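Long-range contacts in extracellular sialidase/neuraminidase, putative (Aspergillus fumigatus, PDB 2XZJ), which probably hydrolyses sialic-acid-type glycosides, KDN conjugates among them, as a secreted fungal exo-sialidase with a beta-propeller fold: residues F54-R59 with G66-V71; G149-Y154 with W180-V185; P201-N206 with A226-T231. All coordinates share one frame; numbering follows the deposited sequence.

The three contacts follow one another along a single beta-propeller and lie near the bound KFN, a 2,3-unsaturated KDN analogue of a kind that commonly inhibits sialidases. Contact 1 pairs two strands of one blade; contact 2 sets loop 180-185 against residues leading into strand 152-158; contact 3 sets loop 226-231 against the turn between strands 198-202 and 205-210. Contacts 2 and 3, centres about 12 Å apart, touch directly: Asp-183 OD1 forms a salt bridge with Arg-205 NH1 at 2.8 Å. Contact 1 stands apart, its centre about 17 Å from that of contact 2 and about 21 Å from that of contact 3. Arg-58 bonds KFN, while Trp-182 and Glu-229 pack against it.

Contact 1 (F54-R59 with G66-V71); sequences FAEGRR and GDINLV. With NA (sodium ion), chain C.
Asp-67 carries CG opposite its own backbone N (chi1 -177°), which lays its carboxylate alongside Arg-59, and bends at chi2 and chi3 bring Arg-59 NE to that carboxylate. The two residues sit at the loop end of a beta hairpin, strands 51-58 and 68-74, the inner pair of a four-stranded antiparallel propeller blade. Arg-59 NE and Asp-67 OD2 form a weak salt bridge of 3.4 Å. OD2 lies at the guanidinium edge, yet the two flat groups stand 87° apart; the firmer partner of Arg-59 is Gly-34 O, reached by NH1. The other carboxylate oxygen, Asp-67 OD1, binds the sodium ion at 2.3 Å, which probably favours the ionised acid. Along the strands, Ala-55 with Val-71 and Gly-57 with Asn-69 are hydrogen-bonded pairs, the shortest link being Gly-57 N to Asn-69 O at 2.7 Å. Ile-68 shares the face of Glu-56 and Arg-58: its CG2 meets Glu-56 CB at 3.8 Å, and its CG1 runs beside Arg-58 CG at 3.9 Å. Extended from CG to NE, Arg-58 grips Glu-56 OE1 side-on with two nitrogens, NE and, at 2.7 Å, NH2, with OE1 nearly in the guanidinium plane. This bridge, with Asp-64 on NH1, holds the guanidinium where NH2 also bonds O4 of KFN. The side chain of Asn-69, the carbonyls of Gly-96 and Gly-98 and one water complete the sodium site. That water, 2.4 Å from the ion, donates a hydrogen bond to Ile-68 O at 2.8 Å.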
loop_
_atom_site.group_PDB
_atom_site.type_symbol
_atom_site.label_atom_id
_atom_site.label_comp_id
_atom_site.label_asym_id
_atom_site.label_seq_id
_atom_site.Cartn_x
_atom_site.Cartn_y
_atom_site.Cartn_z
ATOM N N PHE A 54 -0.592 -7.903 -2.474
ATOM C CA PHE A 54 -1.837 -7.535 -3.146
ATOM C C PHE A 54 -1.603 -6.405 -4.133
ATOM O O PHE A 54 -0.657 -5.613 -3.990
ATOM C CB PHE A 54 -2.906 -7.075 -2.159
ATOM C CG PHE A 54 -3.182 -8.031 -1.049
ATOM C CD1 PHE A 54 -2.404 -8.020 0.112
ATOM C CD2 PHE A 54 -4.241 -8.927 -1.135
ATOM C CE1 PHE A 54 -2.675 -8.905 1.178
ATOM C CE2 PHE A 54 -4.507 -9.818 -0.089
ATOM C CZ PHE A 54 -3.729 -9.811 1.066
ATOM N N ALA A 55 -2.457 -6.331 -5.149
ATOM C CA ALA A 55 -2.355 -5.244 -6.110
ATOM C C ALA A 55 -3.641 -5.090 -6.898
ATOM O O ALA A 55 -4.517 -5.956 -6.887
ATOM C CB ALA A 55 -1.174 -5.445 -7.039
ATOM N N GLU A 56 -3.777 -3.939 -7.531
ATOM C CA GLU A 56 -4.865 -3.739 -8.455
ATOM C C GLU A 56 -4.461 -4.316 -9.823
ATOM O O GLU A 56 -3.436 -3.930 -10.390
ATOM C CB GLU A 56 -5.171 -2.255 -8.566
ATOM C CG GLU A 56 -6.141 -1.731 -7.528
ATOM C CD GLU A 56 -6.381 -0.244 -7.672
ATOM O OE1 GLU A 56 -6.353 0.258 -8.825
ATOM O OE2 GLU A 56 -6.612 0.421 -6.649
ATOM N N GLY A 57 -5.250 -5.270 -10.324
ATOM C CA GLY A 57 -5.062 -5.771 -11.672
ATOM C C GLY A 57 -5.941 -4.935 -12.588
ATOM O O GLY A 57 -7.164 -5.091 -12.593
ATOM N N ARG A 58 -5.312 -4.045 -13.343
ATOM C CA ARG A 58 -6.037 -3.092 -14.199
ATOM C C ARG A 58 -6.131 -3.690 -15.587
ATOM O O ARG A 58 -5.116 -3.841 -16.296
ATOM C CB ARG A 58 -5.356 -1.726 -14.183
ATOM C CG ARG A 58 -5.209 -1.185 -12.749
ATOM C CD ARG A 58 -4.802 0.287 -12.699
ATOM N NE ARG A 58 -5.104 0.839 -11.372
ATOM C CZ ARG A 58 -4.988 2.117 -11.039
ATOM N NH1 ARG A 58 -4.553 3.000 -11.934
ATOM N NH2 ARG A 58 -5.314 2.504 -9.802
ATOM N N ARG A 59 -7.352 -4.053 -15.954
ATOM C CA ARG A 59 -7.546 -5.038 -17.011
ATOM C C ARG A 59 -7.095 -4.548 -18.380
ATOM O O ARG A 59 -6.370 -5.264 -19.077
ATOM C CB ARG A 59 -8.994 -5.512 -17.051
ATOM C CG ARG A 59 -9.393 -6.425 -15.891
ATOM C CD ARG A 59 -9.453 -7.893 -16.316
ATOM N NE ARG A 59 -10.407 -8.124 -17.413
ATOM C CZ ARG A 59 -10.062 -8.563 -18.627
ATOM N NH1 ARG A 59 -8.782 -8.810 -18.925
ATOM N NH2 ARG A 59 -11.000 -8.754 -19.551
ATOM N N GLY A 66 -12.643 2.000 -14.467
ATOM C CA GLY A 66 -12.865 0.888 -15.391
ATOM C C GLY A 66 -12.668 -0.449 -14.694
ATOM O O GLY A 66 -12.558 -0.498 -13.473
ATOM N N ASP A 67 -12.626 -1.529 -15.477
ATOM C CA ASP A 67 -12.632 -2.898 -14.951
ATOM C C ASP A 67 -11.294 -3.171 -14.289
ATOM O O ASP A 67 -10.278 -3.329 -14.966
ATOM C CB ASP A 67 -12.908 -3.891 -16.100
ATOM C CG ASP A 67 -13.001 -5.331 -15.641
ATOM O OD1 ASP A 67 -13.077 -5.611 -14.417
ATOM O OD2 ASP A 67 -13.009 -6.207 -16.527
ATOM N N ILE A 68 -11.307 -3.209 -12.958
ATOM C CA ILE A 68 -10.096 -3.450 -12.169
ATOM C C ILE A 68 -10.402 -4.500 -11.122
ATOM O O ILE A 68 -11.388 -4.383 -10.401
ATOM C CB ILE A 68 -9.584 -2.158 -11.492
ATOM C CG1 ILE A 68 -9.133 -1.150 -12.549
ATOM C CG2 ILE A 68 -8.437 -2.464 -10.497
ATOM C CD1 ILE A 68 -8.978 0.284 -12.028
ATOM N N ASN A 69 -9.563 -5.533 -11.068
ATOM C CA ASN A 69 -9.729 -6.616 -10.104
ATOM C C ASN A 69 -8.678 -6.570 -9.019
ATOM O O ASN A 69 -7.535 -6.157 -9.274
ATOM C CB ASN A 69 -9.640 -7.971 -10.813
ATOM C CG ASN A 69 -10.674 -8.111 -11.907
ATOM O OD1 ASN A 69 -11.661 -7.371 -11.945
ATOM N ND2 ASN A 69 -10.481 -9.093 -12.786
ATOM N N LEU A 70 -9.063 -7.015 -7.822
ATOM C CA LEU A 70 -8.105 -7.127 -6.743
ATOM C C LEU A 70 -7.378 -8.463 -6.783
ATOM O O LEU A 70 -7.967 -9.511 -6.497
ATOM C CB LEU A 70 -8.737 -6.863 -5.369
ATOM C CG LEU A 70 -7.520 -6.263 -4.658
ATOM C CD1 LEU A 70 -7.701 -4.808 -4.252
ATOM C CD2 LEU A 70 -6.832 -7.089 -3.601
ATOM N N VAL A 71 -6.091 -8.399 -7.115
ATOM C CA VAL A 71 -5.263 -9.604 -7.267
ATOM C C VAL A 71 -4.241 -9.775 -6.155
ATOM O O VAL A 71 -4.013 -8.853 -5.352
ATOM C CB VAL A 71 -4.627 -9.694 -8.696
ATOM C CG1 VAL A 71 -5.745 -9.786 -9.736
ATOM C CG2 VAL A 71 -3.701 -8.500 -9.014
HETATM NA NA NA C . -13.842 -7.237 -13.042
HETATM O O HOH W 1 -13.718 -5.440 -11.514
#

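Contact 2 (G149-Y154 with W180-V185); sequences GRRHLY and WAWDAV. With KFN (2,6-anhydro-3-deoxy-D-glycero-D-galacto-non-2-enonic acid), chain E.
Arg-151 and Trp-182 stack flat on each other just ahead of strand 152-158, in one blade of the beta-propeller, where the chain meets the loop that leads to the next blade. The stack is parallel to within 2°: Trp-182 CH2 lies over the middle of the guanidinium, while Arg-151 NE sits above the rim of the ring. It is also an off-centre cation-pi contact, with Arg-151 CZ 4.1 Å from the centroid of the six-membered ring. Bends at chi2 (-95°) and chi3 run the arginine chain along the indole, so that CG already meets Trp-182 CE3 at 3.6 Å.

Hydrogen bonds fix the rotation of the guanidinium. NE and NH2 both reach the backbone oxygen of Asp-183 side-on, NE at 3.0 Å, and that oxygen lies in the guanidinium plane. Asn-122 takes NH1 and Asn-104 a further bond from NH2, while the backbone closes with Arg-151 N to Ala-181 O at 2.9 Å.

Three waters bridge the segments. One molecule accepts from Arg-150 NE and donates to Arg-151 O and Ala-181 O, and two others link Asp-183 OD2 to the carbonyls of Arg-151 and His-152. The other carboxylate oxygen, OD1, is held by Arg-205.

Apolar contact is slight: Leu-153 CD1 meets Val-185 CB at 3.7 Å, the two side chains crossing at about a right angle. Toward the ligand, Trp-182 offers an edge, with O5 of KFN in the plane of the ring and 3.4 Å from CZ2.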
loop_
_atom_site.group_PDB
_atom_site.type_symbol
_atom_site.label_atom_id
_atom_site.label_comp_id
_atom_site.label_asym_id
_atom_site.label_seq_id
_atom_site.Cartn_x
_atom_site.Cartn_y
_atom_site.Cartn_z
ATOM N N GLY A 149 -23.288 5.659 -7.570
ATOM C CA GLY A 149 -22.190 6.503 -8.061
ATOM C C GLY A 149 -21.080 6.870 -7.092
ATOM O O GLY A 149 -20.073 7.463 -7.507
ATOM N N ARG A 150 -21.239 6.511 -5.816
ATOM C CA ARG A 150 -20.249 6.855 -4.788
ATOM C C ARG A 150 -19.183 5.778 -4.643
ATOM O O ARG A 150 -19.382 4.634 -5.052
ATOM C CB ARG A 150 -20.925 7.134 -3.416
ATOM C CG ARG A 150 -21.382 5.905 -2.630
ATOM C CD ARG A 150 -22.163 6.301 -1.386
ATOM N NE ARG A 150 -21.310 6.931 -0.370
ATOM C CZ ARG A 150 -21.609 6.983 0.923
ATOM N NH1 ARG A 150 -22.740 6.441 1.375
ATOM N NH2 ARG A 150 -20.772 7.558 1.770
ATOM N N ARG A 151 -18.051 6.146 -4.048
ATOM C CA ARG A 151 -17.079 5.153 -3.667
ATOM C C ARG A 151 -17.517 4.435 -2.395
ATOM O O ARG A 151 -17.850 5.071 -1.369
ATOM C CB ARG A 151 -15.696 5.779 -3.533
ATOM C CG ARG A 151 -15.162 6.240 -4.868
ATOM C CD ARG A 151 -14.271 5.156 -5.484
ATOM N NE ARG A 151 -12.978 5.163 -4.804
ATOM C CZ ARG A 151 -11.930 4.413 -5.132
ATOM N NH1 ARG A 151 -11.999 3.556 -6.141
ATOM N NH2 ARG A 151 -10.807 4.527 -4.436
ATOM N N HIS A 152 -17.494 3.106 -2.496
ATOM C CA HIS A 152 -17.867 2.191 -1.422
ATOM C C HIS A 152 -16.645 1.691 -0.678
ATOM O O HIS A 152 -15.525 1.695 -1.204
ATOM C CB HIS A 152 -18.638 0.989 -1.988
ATOM C CG HIS A 152 -20.016 1.325 -2.457
ATOM N ND1 HIS A 152 -21.137 0.642 -2.030
ATOM C CD2 HIS A 152 -20.456 2.270 -3.320
ATOM C CE1 HIS A 152 -22.209 1.157 -2.604
ATOM N NE2 HIS A 152 -21.820 2.143 -3.398
ATOM N N LEU A 153 -16.873 1.295 0.571
ATOM C CA LEU A 153 -15.860 0.659 1.367
ATOM C C LEU A 153 -16.286 -0.786 1.606
ATOM O O LEU A 153 -17.311 -1.046 2.232
ATOM C CB LEU A 153 -15.712 1.375 2.704
ATOM C CG LEU A 153 -14.647 0.759 3.606
ATOM C CD1 LEU A 153 -13.267 1.211 3.153
ATOM C CD2 LEU A 153 -14.900 1.150 5.068
ATOM N N TYR A 154 -15.474 -1.711 1.121
ATOM C CA TYR A 154 -15.715 -3.129 1.294
ATOM C C TYR A 154 -14.759 -3.803 2.277
ATOM O O TYR A 154 -13.652 -3.328 2.495
ATOM C CB TYR A 154 -15.640 -3.774 -0.083
ATOM C CG TYR A 154 -16.965 -3.764 -0.808
ATOM C CD1 TYR A 154 -17.870 -4.811 -0.642
ATOM C CD2 TYR A 154 -17.302 -2.737 -1.685
ATOM C CE1 TYR A 154 -19.083 -4.829 -1.324
ATOM C CE2 TYR A 154 -18.509 -2.749 -2.367
ATOM C CZ TYR A 154 -19.398 -3.787 -2.174
ATOM O OH TYR A 154 -20.580 -3.806 -2.886
ATOM N N TRP A 180 -20.941 11.393 1.315
ATOM C CA TRP A 180 -19.657 11.351 0.644
ATOM C C TRP A 180 -19.806 10.782 -0.764
ATOM O O TRP A 180 -20.720 10.006 -1.048
ATOM C CB TRP A 180 -18.656 10.519 1.456
ATOM C CG TRP A 180 -17.996 11.244 2.574
ATOM C CD1 TRP A 180 -18.538 12.224 3.362
ATOM C CD2 TRP A 180 -16.657 11.049 3.042
ATOM N NE1 TRP A 180 -17.616 12.651 4.289
ATOM C CE2 TRP A 180 -16.455 11.946 4.117
ATOM C CE3 TRP A 180 -15.608 10.198 2.666
ATOM C CZ2 TRP A 180 -15.238 12.023 4.812
ATOM C CZ3 TRP A 180 -14.399 10.275 3.369
ATOM C CH2 TRP A 180 -14.227 11.194 4.414
ATOM N N ALA A 181 -18.904 11.194 -1.644
ATOM C CA ALA A 181 -18.842 10.702 -3.013
ATOM C C ALA A 181 -17.544 9.958 -3.166
ATOM O O ALA A 181 -17.508 8.738 -2.981
ATOM C CB ALA A 181 -18.896 11.870 -4.006
ATOM N N TRP A 182 -16.476 10.687 -3.508
ATOM C CA TRP A 182 -15.136 10.091 -3.536
ATOM C C TRP A 182 -14.780 9.578 -2.140
ATOM O O TRP A 182 -15.213 10.143 -1.141
ATOM C CB TRP A 182 -14.052 11.058 -4.035
ATOM C CG TRP A 182 -12.715 10.347 -4.222
ATOM C CD1 TRP A 182 -11.600 10.468 -3.447
ATOM C CD2 TRP A 182 -12.410 9.362 -5.215
ATOM N NE1 TRP A 182 -10.612 9.627 -3.904
ATOM C CE2 TRP A 182 -11.081 8.947 -4.997
ATOM C CE3 TRP A 182 -13.130 8.808 -6.288
ATOM C CZ2 TRP A 182 -10.453 7.983 -5.802
ATOM C CZ3 TRP A 182 -12.507 7.855 -7.087
ATOM C CH2 TRP A 182 -11.184 7.455 -6.841
ATOM N N ASP A 183 -14.024 8.479 -2.099
ATOM C CA ASP A 183 -13.487 7.934 -0.865
ATOM C C ASP A 183 -12.278 7.094 -1.248
ATOM O O ASP A 183 -12.115 6.722 -2.409
ATOM C CB ASP A 183 -14.537 7.065 -0.133
ATOM C CG ASP A 183 -14.073 6.622 1.257
ATOM O OD1 ASP A 183 -13.285 7.369 1.888
ATOM O OD2 ASP A 183 -14.499 5.531 1.724
ATOM N N ALA A 184 -11.436 6.807 -0.263
ATOM C CA ALA A 184 -10.293 5.934 -0.418
ATOM C C ALA A 184 -10.029 5.306 0.945
ATOM O O ALA A 184 -10.180 5.962 1.967
ATOM C CB ALA A 184 -9.084 6.730 -0.891
ATOM N N VAL A 185 -9.687 4.019 0.946
ATOM C CA VAL A 185 -9.041 3.379 2.081
ATOM C C VAL A 185 -7.563 3.167 1.714
ATOM O O VAL A 185 -7.238 2.818 0.567
ATOM C CB VAL A 185 -9.755 2.065 2.514
ATOM C CG1 VAL A 185 -9.550 0.929 1.491
ATOM C CG2 VAL A 185 -9.328 1.649 3.923
HETATM C C1 KFN E . -2.377 8.242 -8.540
HETATM C C3 KFN E . -3.982 6.366 -8.058
HETATM C C4 KFN E . -5.282 5.813 -7.430
HETATM C C5 KFN E . -6.300 6.958 -7.175
HETATM C C6 KFN E . -5.591 8.172 -6.521
HETATM C C7 KFN E . -6.507 9.407 -6.297
HETATM C C8 KFN E . -5.850 10.501 -5.439
HETATM C C9 KFN E . -6.666 11.782 -5.484
HETATM O O5 KFN E . -7.399 6.529 -6.343
HETATM O O1B KFN E . -1.627 7.406 -9.079
HETATM O O1A KFN E . -2.132 9.475 -8.405
HETATM O O4 KFN E . -5.790 4.760 -8.276
HETATM O O6 KFN E . -4.476 8.641 -7.356
HETATM C C2 KFN E . -3.666 7.724 -7.958
HETATM O O7 KFN E . -6.793 10.001 -7.563
HETATM O O8 KFN E . -5.715 10.079 -4.084
HETATM O O9 KFN E . -7.942 11.581 -4.846
HETATM O O HOH W 2 -18.486 7.507 -0.677
HETATM O O HOH W 3 -16.715 4.396 1.009
HETATM O O HOH W 4 -13.662 3.566 -0.219
#

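Contact 3 (P201-N206 with A226-T231); sequences PAMGRN and AGAEGT. With KFN (2,6-anhydro-3-deoxy-D-glycero-D-galacto-non-2-enonic acid), chain E.
Met-203 lies along Ala-228, its CG 3.7 Å from Ala-228 CA and its sulphur SD 4.2 Å from Ala-228 CB. With CG opposite the backbone N (chi1 175°), the methionine chain passes Ala-228 and carries its far end away from the loop. Pro-201 points toward the loop and rests its ring carbons on the Gly-230 carbonyl: CG stands 3.5 Å from Gly-230 O, with CB close behind. At the tip, Ala-226 directs its methyl group at the bare backbone of the glycine, CB to Gly-204 CA at 4.0 Å.

The chain here makes a type II turn from Ala-202 to Arg-205. Gly-204 holds the third place in it with a positive phi of 72°. From there its N-H reaches across to Gly-227 O at 3.2 Å, and Met-203 CA adds a C-H...O contact to the same oxygen.

Arg-205 turns back over its own turn and faces away from the loop. Its NH1 bonds Met-203 O at 2.8 Å, in the guanidinium plane and on a lone pair of the carbonyl, while Ala-202 CB lies over one guanidinium face.

Glu-229 is directed away from the turn and toward the ligand, its OE2 3.4 Å from C6 of KFN. It forms a salt bridge with Arg-245 and a hydrogen bond with the Tyr-338 hydroxyl, consistent with the tyrosine-glutamate pair of sialidases. The whole is a tight beta hairpin packed against a loop between successive blades, an arrangement that fits the sialidase beta-propeller.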
loop_
_atom_site.group_PDB
_atom_site.type_symbol
_atom_site.label_atom_id
_atom_site.label_comp_id
_atom_site.label_asym_id
_atom_site.label_seq_id
_atom_site.Cartn_x
_atom_site.Cartn_y
_atom_site.Cartn_z
ATOM N N PRO A 201 -5.847 3.244 8.021
ATOM C CA PRO A 201 -5.957 4.629 7.560
ATOM C C PRO A 201 -6.906 4.745 6.360
ATOM O O PRO A 201 -6.948 3.849 5.509
ATOM C CB PRO A 201 -4.514 4.969 7.166
ATOM C CG PRO A 201 -3.936 3.651 6.697
ATOM C CD PRO A 201 -4.578 2.607 7.595
ATOM N N ALA A 202 -7.678 5.826 6.314
ATOM C CA ALA A 202 -8.592 6.072 5.213
ATOM C C ALA A 202 -8.682 7.575 4.965
ATOM O O ALA A 202 -8.084 8.363 5.690
ATOM C CB ALA A 202 -9.978 5.490 5.515
ATOM N N MET A 203 -9.435 7.963 3.942
ATOM C CA MET A 203 -9.640 9.383 3.649
ATOM C C MET A 203 -10.352 10.079 4.810
ATOM O O MET A 203 -11.445 9.665 5.188
ATOM C CB MET A 203 -10.478 9.531 2.374
ATOM C CG MET A 203 -10.851 10.972 2.048
ATOM S SD MET A 203 -11.643 11.035 0.435
ATOM C CE MET A 203 -12.796 12.394 0.665
ATOM N N GLY A 204 -9.714 11.098 5.398
ATOM C CA GLY A 204 -10.391 11.968 6.359
ATOM C C GLY A 204 -10.671 11.335 7.712
ATOM O O GLY A 204 -11.335 11.928 8.554
ATOM N N ARG A 205 -10.132 10.141 7.942
ATOM C CA ARG A 205 -10.531 9.331 9.081
ATOM C C ARG A 205 -9.656 8.107 9.265
ATOM O O ARG A 205 -9.000 7.666 8.323
ATOM C CB ARG A 205 -11.989 8.869 8.925
ATOM C CG ARG A 205 -12.219 7.792 7.849
ATOM C CD ARG A 205 -13.666 7.884 7.355
ATOM N NE ARG A 205 -14.108 6.738 6.546
ATOM C CZ ARG A 205 -13.791 6.525 5.272
ATOM N NH1 ARG A 205 -12.985 7.366 4.623
ATOM N NH2 ARG A 205 -14.278 5.456 4.642
ATOM N N ASN A 206 -9.633 7.595 10.497
ATOM C CA ASN A 206 -9.128 6.255 10.756
ATOM C C ASN A 206 -10.304 5.325 11.023
ATOM O O ASN A 206 -11.343 5.750 11.523
ATOM C CB ASN A 206 -8.178 6.229 11.960
ATOM C CG ASN A 206 -6.864 6.970 11.698
ATOM O OD1 ASN A 206 -6.285 6.889 10.602
ATOM N ND2 ASN A 206 -6.388 7.692 12.712
ATOM N N ALA A 226 -6.842 15.768 7.324
ATOM C CA ALA A 226 -6.205 14.587 6.741
ATOM C C ALA A 226 -6.296 14.526 5.213
ATOM O O ALA A 226 -7.120 15.209 4.581
ATOM C CB ALA A 226 -6.790 13.292 7.355
ATOM N N GLY A 227 -5.457 13.675 4.635
ATOM C CA GLY A 227 -5.469 13.441 3.196
ATOM C C GLY A 227 -6.489 12.408 2.762
ATOM O O GLY A 227 -7.198 11.815 3.586
ATOM N N ALA A 228 -6.552 12.195 1.451
ATOM C CA ALA A 228 -7.312 11.071 0.872
ATOM C C ALA A 228 -6.557 9.741 1.036
ATOM O O ALA A 228 -7.166 8.712 1.350
ATOM C CB ALA A 228 -7.598 11.343 -0.609
ATOM N N GLU A 229 -5.238 9.767 0.810
ATOM C CA GLU A 229 -4.410 8.553 0.924
ATOM C C GLU A 229 -3.466 8.642 2.117
ATOM O O GLU A 229 -2.438 9.312 2.063
ATOM C CB GLU A 229 -3.638 8.296 -0.370
ATOM C CG GLU A 229 -4.532 7.934 -1.549
ATOM C CD GLU A 229 -3.726 7.609 -2.800
ATOM O OE1 GLU A 229 -2.546 8.029 -2.891
ATOM O OE2 GLU A 229 -4.263 6.905 -3.673
ATOM N N GLY A 230 -3.842 7.992 3.207
ATOM C CA GLY A 230 -3.099 8.108 4.452
ATOM C C GLY A 230 -2.293 6.872 4.781
ATOM O O GLY A 230 -2.584 5.771 4.266
ATOM N N THR A 231 -1.256 7.078 5.597
ATOM C CA THR A 231 -0.509 5.985 6.236
ATOM C C THR A 231 -0.572 6.159 7.749
ATOM O O THR A 231 -0.770 7.267 8.245
ATOM C CB THR A 231 0.963 5.905 5.776
ATOM O OG1 THR A 231 1.740 6.946 6.370
ATOM C CG2 THR A 231 1.084 5.975 4.252
HETATM C C1 KFN E . -2.377 8.242 -8.540
HETATM C C3 KFN E . -3.982 6.366 -8.058
HETATM C C4 KFN E . -5.282 5.813 -7.430
HETATM C C5 KFN E . -6.300 6.958 -7.175
HETATM C C6 KFN E . -5.591 8.172 -6.521
HETATM C C7 KFN E . -6.507 9.407 -6.297
HETATM C C8 KFN E . -5.850 10.501 -5.439
HETATM C C9 KFN E . -6.666 11.782 -5.484
HETATM O O5 KFN E . -7.399 6.529 -6.343
HETATM O O1B KFN E . -1.627 7.406 -9.079
HETATM O O1A KFN E . -2.132 9.475 -8.405
HETATM O O4 KFN E . -5.790 4.760 -8.276
HETATM O O6 KFN E . -4.476 8.641 -7.356
HETATM C C2 KFN E . -3.666 7.724 -7.958
HETATM O O7 KFN E . -6.793 10.001 -7.563
HETATM O O8 KFN E . -5.715 10.079 -4.084
HETATM O O9 KFN E . -7.942 11.581 -4.846
#